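Local atomic coordinates of endo-xylogalacturonan hydrolase A (Aspergillus tubingensis, PDB entry 4C2L), a protein that hydrolyses the xylose-substituted galacturonan backbone of xylogalacturonan in the hairy regions of pectin. Residues L78-A81 with Y86-G89; W121-F124 with S129-R132; V157-K162 with V168-L173; K268-P271 with D275-T278. One frame throughout, in Å; residues are numbered along the deposited sequence. Where two conformers were deposited one is given.

How the contacts relate
All four contacts lie in, or on excursions from, the right-handed parallel beta-helix of family GH28. Contacts 1 and 2 are direct neighbours, their centres 12 Å apart: G89 N probably donates to S131 O (2.9 Å), and S88 CB packs on Y130 CE1 at 3.7 Å. Contact 3 lies inside the beta-helix, with nearest atoms about 6 Å from contact 2 and about 9 Å from contact 1. Contact 4 stands farther along, its centre 26 Å from those of contacts 2 and 3. Contacts 2 and 4 approach the putative proton donor D210, whose side chain is about 8 Å from that of R132 and about 12 Å from that of Y270; near contact 4, sulfate also reaches H233.

Contact 1: residues L78-A81 with Y86-G89; sequences LKFA and YWSG
W87 reaches F80 and A81 with two parts of its indole: the six-membered ring packs on a phenyl ring, and the pyrrole nitrogen binds a backbone carbonyl. The tight part lies between W87 and F80, where W87 CZ2 sits 3.6 Å from F80 CD1. The two rings meet obliquely, with centroids 5.7 Å apart and planes at 75°, and their side chains cross at about a right angle. In W87, CG anti to the carbonyl carbon (chi1 -69°) carries the indole toward F80 and A81. Beside this apolar patch W87 NE1 donates to A81 O over 2.9 Å. The bond is bent, 137° at the hydrogen, and the donor stands above the carbonyl plane. In the parallel beta-helix, strand 77-80 pairs with strands 55-58 and 112-114 of adjoining coils, and helix 84-87 follows after a short turn; the contact joins the end of the strand to the end of that short helix. F80 is buried further by L58, I113, M93 and I94. The other side is looser: A81 is partly exposed and rests on N59, while the chain beyond W87 leaves helical geometry at S88 and runs out to solvent. Over one indole face lies CD2 of the preceding residue, Y86.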
# COMPACT_ATOMS: atom_id res chain seq x y z
N LEU A 78 21.25 0.98 3.58
CA LEU A 78 21.21 2.12 2.65
C LEU A 78 20.42 3.17 3.37
O LEU A 78 19.21 3.01 3.59
CB LEU A 78 20.49 1.75 1.34
CG LEU A 78 20.97 0.52 0.57
CD1 LEU A 78 20.29 0.39 -0.79
CD2 LEU A 78 22.47 0.54 0.40
N LYS A 79 21.10 4.24 3.79
CA LYS A 79 20.46 5.24 4.59
C LYS A 79 20.26 6.52 3.79
O LYS A 79 21.24 7.17 3.42
CB LYS A 79 21.27 5.54 5.85
CG LYS A 79 20.56 6.57 6.72
CD LYS A 79 21.20 6.72 8.08
CE LYS A 79 20.31 7.55 8.99
NZ LYS A 79 21.08 7.87 10.22
N PHE A 80 19.00 6.85 3.51
CA PHE A 80 18.70 8.12 2.83
C PHE A 80 18.84 9.33 3.73
O PHE A 80 18.56 9.27 4.92
CB PHE A 80 17.29 8.09 2.26
CG PHE A 80 17.19 7.38 0.96
CD1 PHE A 80 17.55 8.02 -0.23
CD2 PHE A 80 16.76 6.04 0.91
CE1 PHE A 80 17.46 7.34 -1.44
CE2 PHE A 80 16.68 5.38 -0.30
CZ PHE A 80 17.03 6.03 -1.47
N ALA A 81 19.29 10.44 3.14
CA ALA A 81 19.28 11.73 3.84
C ALA A 81 17.85 12.18 4.09
O ALA A 81 16.98 11.95 3.26
CB ALA A 81 19.99 12.77 3.00
N TYR A 86 15.60 19.07 -0.23
CA TYR A 86 15.92 18.30 -1.44
C TYR A 86 14.73 17.44 -1.89
O TYR A 86 14.37 17.42 -3.08
CB TYR A 86 17.16 17.42 -1.22
CG TYR A 86 17.42 16.52 -2.41
CD1 TYR A 86 18.13 17.00 -3.53
CD2 TYR A 86 16.90 15.21 -2.45
CE1 TYR A 86 18.33 16.19 -4.63
CE2 TYR A 86 17.10 14.40 -3.55
CZ TYR A 86 17.82 14.88 -4.63
OH TYR A 86 18.02 14.06 -5.72
N TRP A 87 14.12 16.73 -0.95
CA TRP A 87 13.06 15.78 -1.28
C TRP A 87 11.75 16.42 -1.61
O TRP A 87 10.86 15.77 -2.17
CB TRP A 87 12.87 14.78 -0.13
CG TRP A 87 14.06 13.88 -0.01
CD1 TRP A 87 14.99 13.80 1.03
CD2 TRP A 87 14.51 12.91 -1.01
NE1 TRP A 87 15.95 12.85 0.74
CE2 TRP A 87 15.72 12.28 -0.46
CE3 TRP A 87 14.04 12.51 -2.25
CZ2 TRP A 87 16.41 11.29 -1.15
CZ3 TRP A 87 14.75 11.50 -2.93
CH2 TRP A 87 15.90 10.91 -2.39
N SER A 88 11.61 17.70 -1.28
CA SER A 88 10.35 18.42 -1.49
C SER A 88 9.80 18.26 -2.92
O SER A 88 10.45 18.63 -3.90
CB SER A 88 10.55 19.92 -1.19
OG SER A 88 9.31 20.59 -1.28
N GLY A 89 8.59 17.70 -3.03
CA GLY A 89 7.92 17.52 -4.31
C GLY A 89 8.50 16.45 -5.24
O GLY A 89 8.05 16.31 -6.38

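Contact 2: residues W121-F124 with S129-R132; sequences WDLF and SYSR
F124 and Y130 bring the two backbones to 5.5 Å between CA atoms, near the end of helix 118-126, after which the chain doubles back as an irregular loop. That loop leads into strand 134-139 of the parallel beta-helix, so the contact packs a helical excursion against the chain re-entering the coil. Its centre is a cation-pi stack. The guanidinium of R132 lies nearly flat on F124, CZ 4.0 Å from the ring centroid and the planes at 24°, with NH2 over the middle of the ring. A bend at chi3 (-78°) folds the arginine across the phenyl face. Hydrogen bonds to neighbouring loops fix the rotation of the group: NH1 binds P155 O and K186 O, and NH2 binds N187 OD1. The positive charge is thus buried but supplied with acceptors, within about 8 Å of the side chain of D210, the proton donor inferred from relatives. W121 meets the rim of the same guanidinium, its CD1 4.0 Å from R132 NH1 and its ring plane about perpendicular to the group. On the loop side, L123 points a methyl at the ring of Y130: with CG anti to the backbone N, CD2 is turned onto the ring and stands 3.5 Å from the Y130 centroid, 7° off the normal, a CH-pi contact almost straight over the centre. The hydroxyl of Y130 is bonded to T84 O, in helix 84-87. Y130 O lies at the edge of the F124 ring, near its plane, 3.5 Å from F124 CD1.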
# COMPACT_ATOMS: atom_id res chain seq x y z
N TRP A 121 7.91 13.60 8.43
CA TRP A 121 6.64 13.48 9.16
C TRP A 121 6.37 14.69 10.00
O TRP A 121 5.24 15.14 10.12
CB TRP A 121 6.60 12.24 10.05
CG TRP A 121 6.91 10.97 9.32
CD1 TRP A 121 6.64 10.65 7.99
CD2 TRP A 121 7.55 9.78 9.88
NE1 TRP A 121 7.08 9.38 7.70
CE2 TRP A 121 7.62 8.80 8.80
CE3 TRP A 121 8.07 9.44 11.14
CZ2 TRP A 121 8.21 7.54 8.98
CZ3 TRP A 121 8.63 8.17 11.31
CH2 TRP A 121 8.70 7.24 10.26
N ASP A 122 7.42 15.23 10.62
CA ASP A 122 7.25 16.40 11.48
C ASP A 122 6.94 17.65 10.67
O ASP A 122 6.10 18.46 11.07
CB ASP A 122 8.50 16.61 12.34
CG ASP A 122 8.68 15.51 13.38
OD1 ASP A 122 7.70 14.99 13.93
OD2 ASP A 122 9.83 15.20 13.69
N LEU A 123 7.60 17.80 9.51
CA LEU A 123 7.30 18.92 8.61
C LEU A 123 5.88 18.82 8.07
O LEU A 123 5.13 19.80 8.11
CB LEU A 123 8.31 18.97 7.47
CG LEU A 123 8.17 20.12 6.46
CD1 LEU A 123 8.11 21.47 7.16
CD2 LEU A 123 9.34 20.07 5.49
N PHE A 124 5.50 17.64 7.59
CA PHE A 124 4.14 17.46 7.08
C PHE A 124 3.09 17.76 8.16
O PHE A 124 2.02 18.28 7.86
CB PHE A 124 3.97 16.04 6.57
CG PHE A 124 2.62 15.78 6.00
CD1 PHE A 124 2.27 16.32 4.77
CD2 PHE A 124 1.68 15.03 6.70
CE1 PHE A 124 1.02 16.10 4.22
CE2 PHE A 124 0.42 14.80 6.16
CZ PHE A 124 0.09 15.35 4.92
N SER A 129 1.09 21.08 3.05
CA SER A 129 1.44 21.28 1.65
C SER A 129 2.79 20.63 1.30
O SER A 129 3.17 20.58 0.13
CB SER A 129 1.46 22.77 1.29
OG SER A 129 2.62 23.41 1.78
N TYR A 130 3.51 20.15 2.32
CA TYR A 130 4.79 19.50 2.06
C TYR A 130 4.56 18.17 1.31
O TYR A 130 3.79 17.32 1.77
CB TYR A 130 5.60 19.29 3.35
CG TYR A 130 6.95 18.68 3.08
CD1 TYR A 130 7.88 19.35 2.27
CD2 TYR A 130 7.31 17.44 3.61
CE1 TYR A 130 9.12 18.80 2.00
CE2 TYR A 130 8.56 16.89 3.35
CZ TYR A 130 9.45 17.57 2.52
OH TYR A 130 10.70 17.03 2.22
N SER A 131 5.20 18.01 0.16
CA SER A 131 5.01 16.88 -0.73
C SER A 131 6.23 15.96 -0.62
O SER A 131 7.37 16.41 -0.80
CB SER A 131 4.85 17.38 -2.17
OG SER A 131 4.69 16.31 -3.08
N ARG A 132 5.97 14.70 -0.28
CA ARG A 132 7.04 13.73 0.04
C ARG A 132 7.16 12.63 -1.02
O ARG A 132 6.15 12.21 -1.60
CB ARG A 132 6.75 13.06 1.39
CG ARG A 132 6.69 14.03 2.56
CD ARG A 132 5.99 13.38 3.74
NE ARG A 132 4.54 13.38 3.52
CZ ARG A 132 3.68 12.61 4.16
NH1 ARG A 132 4.11 11.71 5.05
NH2 ARG A 132 2.37 12.73 3.92

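Contact 3: residues V157-K162 with V168-L173; sequences VFNSVK and VVFSNL
The interior of the parallel beta-helix is filled here by V161 and N159 on strand 159-162 meeting F170 and V168 on strand 168-171, part of the first PbH1 repeat. The strands belong to different faces of the solenoid. Their short axes come no closer than 10.2 Å and run 164° apart, nearly antiparallel, so they are joined by side chains filling the space between the sheets. V161 CG2 does most of the touching. With CG1 anti to the backbone N (chi1 179°), CG2 is set to meet the edge of the F170 ring near its plane, 3.7 Å from CZ, and it also reaches V168 CG1 at 4.3 Å. N159 passes alongside F170 in the opposite direction, its amide turned 55° from the ring. Buried in this apolar surrounding, the amide is held at both ends: OD1 accepts from Q151 NE2 and ND2 donates to G190 O. Adjoining coils extend the core, with I146 and I201 packing on F170 and F191 meeting its ring edge to face. After S171 the chain turns a corner at N172. The oxygen of the N159 amide also contacts the phenyl, OD1 lying 3.8 Å from F170 CE2.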
# COMPACT_ATOMS: atom_id res chain seq x y z
N VAL A 157 4.90 6.98 1.10
CA VAL A 157 4.55 5.61 0.68
C VAL A 157 5.81 4.74 0.63
O VAL A 157 6.87 5.20 0.21
CB VAL A 157 3.85 5.64 -0.71
CG1 VAL A 157 3.61 4.22 -1.25
CG2 VAL A 157 2.53 6.41 -0.58
N PHE A 158 5.70 3.48 1.08
CA PHE A 158 6.83 2.55 0.99
C PHE A 158 7.06 2.15 -0.46
O PHE A 158 8.15 2.34 -1.02
CB PHE A 158 6.56 1.26 1.77
CG PHE A 158 6.69 1.36 3.27
CD1 PHE A 158 5.60 1.73 4.07
CD2 PHE A 158 7.87 0.95 3.89
CE1 PHE A 158 5.70 1.75 5.47
CE2 PHE A 158 7.99 0.95 5.28
CZ PHE A 158 6.91 1.36 6.07
N ASN A 159 6.05 1.53 -1.08
CA ASN A 159 6.21 0.94 -2.41
C ASN A 159 5.04 1.33 -3.27
O ASN A 159 3.88 1.28 -2.83
CB ASN A 159 6.18 -0.60 -2.32
CG ASN A 159 7.27 -1.14 -1.45
OD1 ASN A 159 8.43 -1.13 -1.83
ND2 ASN A 159 6.91 -1.59 -0.25
N SER A 160 5.32 1.70 -4.52
CA SER A 160 4.28 2.01 -5.49
C SER A 160 4.60 1.28 -6.80
O SER A 160 5.77 1.18 -7.17
CB SER A 160 4.24 3.52 -5.72
OG SER A 160 3.26 3.86 -6.68
N VAL A 161 3.57 0.80 -7.49
CA VAL A 161 3.75 0.16 -8.79
C VAL A 161 2.72 0.79 -9.70
O VAL A 161 1.52 0.81 -9.39
CB VAL A 161 3.53 -1.37 -8.72
CG1 VAL A 161 3.71 -2.00 -10.11
CG2 VAL A 161 4.49 -2.01 -7.73
N LYS A 162 3.19 1.34 -10.82
CA LYS A 162 2.29 1.91 -11.80
C LYS A 162 2.92 1.88 -13.19
O LYS A 162 3.86 1.11 -13.42
CB LYS A 162 1.87 3.32 -11.41
CG LYS A 162 2.99 4.33 -11.46
CD LYS A 162 2.42 5.71 -11.13
CE LYS A 162 2.12 5.81 -9.65
NZ LYS A 162 1.34 7.05 -9.39
N VAL A 168 5.52 -8.28 -11.13
CA VAL A 168 6.26 -7.68 -10.04
C VAL A 168 5.96 -8.49 -8.79
O VAL A 168 4.78 -8.72 -8.46
CB VAL A 168 5.82 -6.22 -9.82
CG1 VAL A 168 6.61 -5.57 -8.69
CG2 VAL A 168 6.00 -5.44 -11.13
N VAL A 169 7.00 -8.92 -8.10
CA VAL A 169 6.81 -9.74 -6.90
C VAL A 169 7.54 -9.15 -5.70
O VAL A 169 8.75 -8.90 -5.78
CB VAL A 169 7.29 -11.20 -7.12
CG1 VAL A 169 7.10 -12.00 -5.84
CG2 VAL A 169 6.52 -11.85 -8.25
N PHE A 170 6.80 -8.92 -4.62
CA PHE A 170 7.36 -8.47 -3.34
C PHE A 170 7.25 -9.66 -2.40
O PHE A 170 6.15 -10.16 -2.18
CB PHE A 170 6.53 -7.32 -2.75
CG PHE A 170 6.51 -6.07 -3.59
CD1 PHE A 170 5.52 -5.90 -4.56
CD2 PHE A 170 7.43 -5.05 -3.39
CE1 PHE A 170 5.46 -4.73 -5.33
CE2 PHE A 170 7.39 -3.88 -4.16
CZ PHE A 170 6.40 -3.73 -5.13
N SER A 171 8.37 -10.11 -1.86
CA SER A 171 8.35 -11.30 -0.99
C SER A 171 9.20 -11.13 0.26
O SER A 171 10.29 -10.59 0.18
CB SER A 171 8.85 -12.52 -1.78
OG SER A 171 8.86 -13.65 -0.96
N ASN A 172 8.72 -11.64 1.40
CA ASN A 172 9.54 -11.68 2.61
C ASN A 172 10.09 -10.30 2.99
O ASN A 172 11.29 -10.13 3.18
CB ASN A 172 10.70 -12.67 2.42
CG ASN A 172 10.23 -14.10 2.36
OD1 ASN A 172 9.35 -14.49 3.13
ND2 ASN A 172 10.80 -14.88 1.46
N LEU A 173 9.20 -9.31 3.04
CA LEU A 173 9.60 -7.95 3.39
C LEU A 173 9.13 -7.61 4.80
O LEU A 173 8.03 -8.00 5.22
CB LEU A 173 9.02 -6.93 2.40
CG LEU A 173 9.39 -7.04 0.92
CD1 LEU A 173 8.77 -5.87 0.16
CD2 LEU A 173 10.91 -7.03 0.74

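Contact 4: residues K268-P271 with D275-T278; sequences KTYP and DHGT. With SO4 (sulfate ion), chain H; SO4 (sulfate ion), chain E.
The imidazole of H276 has CB of Y270 over one face, a CH-pi contact 4.2 Å from the ring centroid and displaced toward the rim. The Y270 ring itself meets the histidine obliquely, planes at 33° and centroids 5.0 Å apart, with CD2 only 3.5 Å from H276 CE1. P271 O approaches the same imidazole obliquely and lies 3.1 Å from H276 CB; it is a buried carbonyl oxygen without a hydrogen-bonding partner in the model. The contact closes the loop between strand 266-269 and strand 279-294 of the beta-helix. A water lies between the backbones, 2.7 Å from Y270 O and 2.9 Å from G277 O, with more acceptors within reach than it has protons. Y304 meets the tyrosine ring edge to face, and Y310 from helix 308-313 packs on H276. At the other end K268, bent at chi3, holds two sulfates that probably came from the crystallisation liquor: NZ donates over 2.8 Å to O2 of sulfate H and weakly to O1 and O3 of sulfate E. Sulfate is also bonded to S239 N and to H233 ND1, an active-site residue by similarity. H276 ND1 faces K242 O and its NE2 faces E306 OE2; with an acceptor at each nitrogen, the imidazole is probably doubly protonated, its charge balanced by E306.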
# COMPACT_ATOMS: atom_id res chain seq x y z
N LYS A 268 -13.38 2.12 -1.27
CA LYS A 268 -13.68 3.55 -1.13
C LYS A 268 -13.84 4.17 -2.50
O LYS A 268 -12.91 4.13 -3.30
CB LYS A 268 -12.55 4.32 -0.45
CG LYS A 268 -11.91 3.72 0.77
CD LYS A 268 -11.06 4.77 1.48
CE LYS A 268 -9.90 5.27 0.63
NZ LYS A 268 -8.78 5.80 1.48
N THR A 269 -14.99 4.76 -2.77
CA THR A 269 -15.19 5.42 -4.06
C THR A 269 -15.77 6.81 -3.83
O THR A 269 -16.52 7.04 -2.89
CB THR A 269 -16.10 4.61 -5.00
OG1 THR A 269 -17.37 4.39 -4.37
CG2 THR A 269 -15.47 3.23 -5.31
N TYR A 270 -15.42 7.74 -4.72
CA TYR A 270 -16.00 9.07 -4.70
C TYR A 270 -17.45 9.01 -5.18
O TYR A 270 -17.80 8.15 -5.99
CB TYR A 270 -15.21 10.00 -5.61
CG TYR A 270 -13.95 10.53 -4.96
CD1 TYR A 270 -12.76 9.81 -4.98
CD2 TYR A 270 -13.96 11.78 -4.33
CE1 TYR A 270 -11.60 10.31 -4.38
CE2 TYR A 270 -12.81 12.29 -3.73
CZ TYR A 270 -11.64 11.55 -3.76
OH TYR A 270 -10.50 12.07 -3.17
N PRO A 271 -18.29 9.92 -4.69
CA PRO A 271 -19.65 9.99 -5.25
C PRO A 271 -19.64 10.67 -6.62
O PRO A 271 -18.56 10.94 -7.16
CB PRO A 271 -20.38 10.86 -4.23
CG PRO A 271 -19.31 11.77 -3.71
CD PRO A 271 -18.10 10.86 -3.57
N ASP A 275 -16.03 16.88 -10.73
CA ASP A 275 -15.13 16.27 -11.69
C ASP A 275 -14.98 14.77 -11.45
O ASP A 275 -14.15 14.12 -12.09
CB ASP A 275 -13.76 16.94 -11.64
CG ASP A 275 -13.77 18.33 -12.26
OD1 ASP A 275 -14.81 18.73 -12.84
OD2 ASP A 275 -12.73 19.02 -12.17
N HIS A 276 -15.78 14.23 -10.54
CA HIS A 276 -15.66 12.81 -10.18
C HIS A 276 -16.04 11.95 -11.33
O HIS A 276 -16.91 12.31 -12.13
CB HIS A 276 -16.53 12.47 -8.98
CG HIS A 276 -16.26 13.32 -7.77
ND1 HIS A 276 -15.01 13.64 -7.36
CD2 HIS A 276 -17.13 13.90 -6.85
CE1 HIS A 276 -15.08 14.42 -6.26
NE2 HIS A 276 -16.37 14.57 -5.94
N GLY A 277 -15.40 10.79 -11.43
CA GLY A 277 -15.76 9.80 -12.43
C GLY A 277 -16.47 8.61 -11.81
O GLY A 277 -16.82 8.63 -10.62
N THR A 278 -16.69 7.58 -12.61
CA THR A 278 -17.36 6.38 -12.11
C THR A 278 -16.29 5.36 -11.81
O THR A 278 -15.25 5.31 -12.47
CB THR A 278 -18.41 5.81 -13.10
OG1 THR A 278 -19.49 6.74 -13.24
CG2 THR A 278 -18.99 4.47 -12.59
S SO4 H . -8.65 6.83 4.93
O1 SO4 H . -8.86 7.86 5.98
O2 SO4 H . -9.60 7.06 3.82
O3 SO4 H . -8.91 5.51 5.53
O4 SO4 H . -7.25 6.86 4.42
S SO4 E . -6.67 7.94 -1.06
O1 SO4 E . -6.47 7.96 0.41
O2 SO4 E . -7.65 9.00 -1.41
O3 SO4 E . -7.14 6.59 -1.39
O4 SO4 E . -5.40 8.26 -1.74
O HOH W 1 -16.59 7.06 -8.16